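Local coordinates for protein aclacinomycin-N/aclacinomycin-A oxidase (Streptomyces galilaeus, PDB 2IPI) that oxidises the terminal sugar of aclacinomycins in two oxygen-dependent steps, using bicovalently bound FAD, to complete the biosynthesis of these anthracycline antibiotics, at residues H176-E181 with W226-G231; A210-G215 with A410-Q415. One frame throughout, in Å; residues are numbered along the deposited sequence.

Following the chain from the N terminus, the first contact segment met is 176-181, at the start of strand 177-185. The chain turns back through strand 191-197 and helix 205-210 into the loop 210-215, the first half of contact 2. Strand 221-227 then returns beside strand 177-185. Contact 1 thus closes a loop of 44 residues within the FAD-binding domain. Contact 2 closes at 410-415, 194 residues on, after much of the seven-stranded sheet. The two loops cross: 210-215 lies between the two segments of contact 1, while its partner 410-415 lies well beyond them. Contact 1 joins two neighbouring strands. Contact 2 ties two loops together. They touch where L177 CD2 packs 3.7 Å from H211 O.

Contact 1 of 2, residues H176-E181 with W226-G231; sequences HLYAVE and WFRTPG
W226 O takes two backbone bonds from the opposite segment. Y178 N reaches it at 2.8 Å and A179 N at 3.2 Å. Both donors come from the same face of the carbonyl plane. W226 N donates to A179 O at 2.8 Å. Y178 and A179 both face W226, a classic beta bulge. It shifts the register by one between the L177-F227 and A179-W226 pairs. The strands are antiparallel neighbours in the five-stranded sheet of the PCMH-type FAD-binding domain. Beyond the bulge R228 N bonds to H176 O at 3.0 Å. The same oxygen faces the edge of the F227 ring.

E181 bends at chi2 (143°), and W226 NE1 donates to its OE2 near the plane of the indole. The modelled E181 OE2-W226 NE1 separation of 2.5 Å is very short, so its length is doubtful. The other oxygen, OE1, forms a salt bridge with R224, so a different partner holds each carboxylate oxygen.

The R228 chain, bent at chi2 and chi3, runs alongside Y178. Its NH2 lies over one face of the phenol ring. R228 CZ is 4.3 Å from the centroid of the Y178 ring, an off-centre cation-pi contact. The guanidinium does not lie flat on the ring, for the two planes are 79° apart.

On the face of the sheet opposite A179 and W226, L177 CD1 packs 3.8 Å from F227 CE2. H176 ND1 and T229 OG1 share a hydrogen bond of 2.9 Å near the imidazole plane. H176 NE2 bonds to D170 O, which fixes the second edge of the ring.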
loop_
_atom_site.group_PDB
_atom_site.type_symbol
_atom_site.label_atom_id
_atom_site.label_comp_id
_atom_site.label_asym_id
_atom_site.label_seq_id
_atom_site.Cartn_x
_atom_site.Cartn_y
_atom_site.Cartn_z
ATOM N N HIS A 176 -9.548 4.245 -10.460
ATOM C CA HIS A 176 -10.964 3.892 -10.544
ATOM C C HIS A 176 -11.751 4.646 -9.488
ATOM O O HIS A 176 -12.881 4.338 -9.117
ATOM C CB HIS A 176 -11.148 2.369 -10.424
ATOM C CG HIS A 176 -10.417 1.665 -11.540
ATOM N ND1 HIS A 176 -10.996 1.348 -12.748
ATOM C CD2 HIS A 176 -9.126 1.241 -11.625
ATOM C CE1 HIS A 176 -10.104 0.748 -13.518
ATOM N NE2 HIS A 176 -8.948 0.675 -12.858
ATOM N N LEU A 177 -11.136 5.703 -8.959
ATOM C CA LEU A 177 -11.769 6.587 -8.001
ATOM C C LEU A 177 -12.577 7.684 -8.702
ATOM O O LEU A 177 -11.983 8.521 -9.399
ATOM C CB LEU A 177 -10.715 7.307 -7.165
ATOM C CG LEU A 177 -11.101 7.960 -5.858
ATOM C CD1 LEU A 177 -11.805 7.013 -4.899
ATOM C CD2 LEU A 177 -9.836 8.489 -5.178
ATOM N N TYR A 178 -13.886 7.663 -8.519
ATOM C CA TYR A 178 -14.753 8.703 -9.053
ATOM C C TYR A 178 -14.928 9.836 -8.042
ATOM O O TYR A 178 -14.832 11.006 -8.411
ATOM C CB TYR A 178 -16.129 8.143 -9.435
ATOM C CG TYR A 178 -17.143 9.225 -9.760
ATOM C CD1 TYR A 178 -18.221 9.460 -8.917
ATOM C CD2 TYR A 178 -17.010 10.001 -10.909
ATOM C CE1 TYR A 178 -19.142 10.456 -9.214
ATOM C CE2 TYR A 178 -17.924 10.998 -11.214
ATOM C CZ TYR A 178 -18.980 11.210 -10.358
ATOM O OH TYR A 178 -19.897 12.197 -10.653
ATOM N N ALA A 179 -15.189 9.515 -6.771
ATOM C CA ALA A 179 -15.506 10.606 -5.845
ATOM C C ALA A 179 -15.193 10.261 -4.400
ATOM O O ALA A 179 -15.098 9.087 -4.029
ATOM C CB ALA A 179 -16.982 10.970 -5.965
ATOM N N VAL A 180 -15.065 11.302 -3.578
ATOM C CA VAL A 180 -14.826 11.059 -2.160
ATOM C C VAL A 180 -15.632 12.017 -1.292
ATOM O O VAL A 180 -15.711 13.208 -1.598
ATOM C CB VAL A 180 -13.306 11.169 -1.878
ATOM C CG1 VAL A 180 -12.834 12.590 -2.144
ATOM C CG2 VAL A 180 -12.961 10.729 -0.474
ATOM N N GLU A 181 -16.220 11.466 -0.245
ATOM C CA GLU A 181 -16.908 12.193 0.814
ATOM C C GLU A 181 -15.964 12.328 1.999
ATOM O O GLU A 181 -15.458 11.320 2.486
ATOM C CB GLU A 181 -18.201 11.484 1.235
ATOM C CG GLU A 181 -19.376 11.702 0.324
ATOM C CD GLU A 181 -20.288 10.515 0.112
ATOM O OE1 GLU A 181 -20.662 9.737 1.004
ATOM O OE2 GLU A 181 -20.662 10.372 -1.071
ATOM N N TRP A 226 -16.206 6.520 -3.744
ATOM C CA TRP A 226 -16.971 6.160 -4.930
ATOM C C TRP A 226 -16.089 5.640 -6.047
ATOM O O TRP A 226 -15.117 6.299 -6.406
ATOM C CB TRP A 226 -17.881 7.310 -5.414
ATOM C CG TRP A 226 -18.984 7.642 -4.436
ATOM C CD1 TRP A 226 -18.846 8.518 -3.391
ATOM C CD2 TRP A 226 -20.340 7.175 -4.366
ATOM N NE1 TRP A 226 -20.020 8.603 -2.688
ATOM C CE2 TRP A 226 -20.961 7.786 -3.261
ATOM C CE3 TRP A 226 -21.100 6.277 -5.115
ATOM C CZ2 TRP A 226 -22.283 7.554 -2.891
ATOM C CZ3 TRP A 226 -22.417 6.042 -4.753
ATOM C CH2 TRP A 226 -23.013 6.671 -3.645
ATOM N N PHE A 227 -16.418 4.460 -6.578
ATOM C CA PHE A 227 -15.637 3.896 -7.674
ATOM C C PHE A 227 -16.421 3.689 -8.966
ATOM O O PHE A 227 -17.548 3.218 -8.948
ATOM C CB PHE A 227 -15.051 2.514 -7.275
ATOM C CG PHE A 227 -14.035 2.719 -6.155
ATOM C CD1 PHE A 227 -14.420 2.578 -4.837
ATOM C CD2 PHE A 227 -12.729 3.069 -6.476
ATOM C CE1 PHE A 227 -13.522 2.814 -3.803
ATOM C CE2 PHE A 227 -11.831 3.296 -5.441
ATOM C CZ PHE A 227 -12.221 3.162 -4.126
ATOM N N ARG A 228 -15.746 4.025 -10.057
ATOM C CA ARG A 228 -16.172 3.795 -11.412
ATOM C C ARG A 228 -14.980 3.947 -12.346
ATOM O O ARG A 228 -14.261 4.948 -12.256
ATOM C CB ARG A 228 -17.270 4.788 -11.797
ATOM C CG ARG A 228 -18.223 4.299 -12.870
ATOM C CD ARG A 228 -18.140 5.163 -14.113
ATOM N NE ARG A 228 -18.831 6.435 -13.930
ATOM C CZ ARG A 228 -18.310 7.568 -13.493
ATOM N NH1 ARG A 228 -17.019 7.634 -13.158
ATOM N NH2 ARG A 228 -19.062 8.661 -13.379
ATOM N N THR A 229 -14.791 2.985 -13.238
ATOM C CA THR A 229 -13.739 3.127 -14.240
ATOM C C THR A 229 -14.006 4.340 -15.117
ATOM O O THR A 229 -15.089 4.418 -15.698
ATOM C CB THR A 229 -13.615 1.859 -15.102
ATOM O OG1 THR A 229 -13.379 0.745 -14.224
ATOM C CG2 THR A 229 -12.437 1.982 -16.047
ATOM N N PRO A 230 -13.072 5.275 -15.224
ATOM C CA PRO A 230 -13.264 6.453 -16.092
ATOM C C PRO A 230 -13.677 6.035 -17.497
ATOM O O PRO A 230 -14.525 6.673 -18.127
ATOM C CB PRO A 230 -11.901 7.131 -16.069
ATOM C CG PRO A 230 -11.372 6.763 -14.705
ATOM C CD PRO A 230 -11.773 5.323 -14.520
ATOM N N GLY A 231 -13.120 4.936 -18.012
ATOM C CA GLY A 231 -13.709 4.436 -19.264
ATOM C C GLY A 231 -14.910 3.555 -18.937
ATOM O O GLY A 231 -14.763 2.332 -19.060
#

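Contact 2 of 2, residues A210-G215 with A410-Q415; sequences AHTGGG and ATATAQ
T212 reaches across to T411 and A412, joining two irregular loops. The first, 210-215, follows helix 205-210 in the PCMH-type FAD-binding domain. The second, 410-415, connects strands 391-398 and 420-428 of the seven-stranded antiparallel sheet. The contact is buried and joins the FAD-binding domain to a loop of the seven-stranded sheet. The T413 side chain lies about 10 Å from the bound FAD.

T212 CB points toward the second loop, where T411 OG1 is its nearest partner. From there the side chain forks. OG1 lies anti to the backbone N (chi1 -177°) and is aimed at T411 OG1. The modelled separation of these two hydroxyl oxygens is very short, and the position of T411 OG1 is doubtful. Separately, the bond is not settled, because the one proton of T212 OG1 has another acceptor within reach. T212 OG1 also has a weak hydrogen bond with A174 O. The methyl, CG2, sits between the backbone N and the carbonyl carbon. T212 CG2 lies near A412 N, a buried amide with no partner in the model. T212 CG2 also meets A412 CB at 3.9 Å.

A412 CB in turn points at the first loop. A412 CB rests 3.9 Å from G213 C and 4.0 Å from G214 N. At phi 130° a CB on G213 would be jammed against the carbonyl O of T212. G214 N makes a weak backbone hydrogen bond back to A210 O, and G214 O accepts a hydrogen bond from Y491 OH. A412 CB also approaches that same A210 O, at 4.4 Å.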
loop_
_atom_site.group_PDB
_atom_site.type_symbol
_atom_site.label_atom_id
_atom_site.label_comp_id
_atom_site.label_asym_id
_atom_site.label_seq_id
_atom_site.Cartn_x
_atom_site.Cartn_y
_atom_site.Cartn_z
ATOM N N ALA A 210 -6.291 15.039 -4.569
ATOM C CA ALA A 210 -5.459 14.833 -3.391
ATOM C C ALA A 210 -5.637 13.429 -2.822
ATOM O O ALA A 210 -4.742 12.862 -2.196
ATOM C CB ALA A 210 -5.778 15.885 -2.334
ATOM N N HIS A 211 -6.833 12.860 -3.062
ATOM C CA HIS A 211 -7.145 11.575 -2.468
ATOM C C HIS A 211 -6.716 10.421 -3.369
ATOM O O HIS A 211 -6.938 9.280 -2.982
ATOM C CB HIS A 211 -8.636 11.519 -2.099
ATOM C CG HIS A 211 -8.850 12.237 -0.774
ATOM N ND1 HIS A 211 -9.049 13.605 -0.690
ATOM C CD2 HIS A 211 -8.901 11.762 0.485
ATOM C CE1 HIS A 211 -9.201 13.941 0.581
ATOM N NE2 HIS A 211 -9.119 12.840 1.328
ATOM N N THR A 212 -6.108 10.723 -4.518
ATOM C CA THR A 212 -5.684 9.632 -5.400
ATOM C C THR A 212 -4.200 9.298 -5.220
ATOM O O THR A 212 -3.515 8.910 -6.172
ATOM C CB THR A 212 -6.001 9.944 -6.873
ATOM O OG1 THR A 212 -5.628 8.832 -7.706
ATOM C CG2 THR A 212 -5.198 11.113 -7.411
ATOM N N GLY A 213 -3.684 9.409 -4.001
ATOM C CA GLY A 213 -2.394 8.892 -3.659
ATOM C C GLY A 213 -1.585 9.967 -2.944
ATOM O O GLY A 213 -0.403 9.899 -3.198
ATOM N N GLY A 214 -2.210 10.847 -2.196
ATOM C CA GLY A 214 -1.625 11.841 -1.323
ATOM C C GLY A 214 -1.332 11.264 0.043
ATOM O O GLY A 214 -0.553 11.780 0.856
ATOM N N GLY A 215 -2.004 10.134 0.317
ATOM C CA GLY A 215 -1.854 9.483 1.589
ATOM C C GLY A 215 -2.766 9.939 2.703
ATOM O O GLY A 215 -3.336 11.030 2.649
ATOM N N ALA A 410 -1.348 13.049 -13.679
ATOM C CA ALA A 410 -2.780 12.901 -13.892
ATOM C C ALA A 410 -3.489 12.459 -12.624
ATOM O O ALA A 410 -4.710 12.617 -12.521
ATOM C CB ALA A 410 -3.063 11.907 -15.010
ATOM N N THR A 411 -2.727 11.989 -11.653
ATOM C CA THR A 411 -3.182 11.571 -10.327
ATOM C C THR A 411 -2.198 12.049 -9.275
ATOM O O THR A 411 -1.217 12.666 -9.706
ATOM C CB THR A 411 -3.304 10.035 -10.390
ATOM O OG1 THR A 411 -4.195 9.479 -9.439
ATOM C CG2 THR A 411 -1.936 9.468 -10.106
ATOM N N ALA A 412 -2.354 11.820 -7.985
ATOM C CA ALA A 412 -1.395 12.143 -6.946
ATOM C C ALA A 412 -0.549 10.914 -6.593
ATOM O O ALA A 412 0.088 10.851 -5.545
ATOM C CB ALA A 412 -2.034 12.707 -5.679
ATOM N N THR A 413 -0.598 9.935 -7.483
ATOM C CA THR A 413 0.372 8.855 -7.552
ATOM C C THR A 413 1.258 9.091 -8.783
ATOM O O THR A 413 0.857 8.814 -9.922
ATOM C CB THR A 413 -0.207 7.439 -7.648
ATOM O OG1 THR A 413 -0.781 7.213 -8.929
ATOM C CG2 THR A 413 -1.312 7.266 -6.637
ATOM N N ALA A 414 2.431 9.632 -8.477
ATOM C CA ALA A 414 3.336 10.094 -9.519
ATOM C C ALA A 414 4.086 8.961 -10.200
ATOM O O ALA A 414 4.332 9.004 -11.404
ATOM C CB ALA A 414 4.336 11.081 -8.925
ATOM N N GLN A 415 4.459 7.947 -9.440
ATOM C CA GLN A 415 5.353 6.916 -9.967
ATOM C C GLN A 415 4.714 6.131 -11.095
ATOM O O GLN A 415 4.105 5.093 -10.892
ATOM C CB GLN A 415 5.774 6.000 -8.813
ATOM C CG GLN A 415 6.711 6.679 -7.827
ATOM C CD GLN A 415 6.005 7.356 -6.671
ATOM O OE1 GLN A 415 6.649 7.937 -5.783
ATOM N NE2 GLN A 415 4.672 7.290 -6.639
#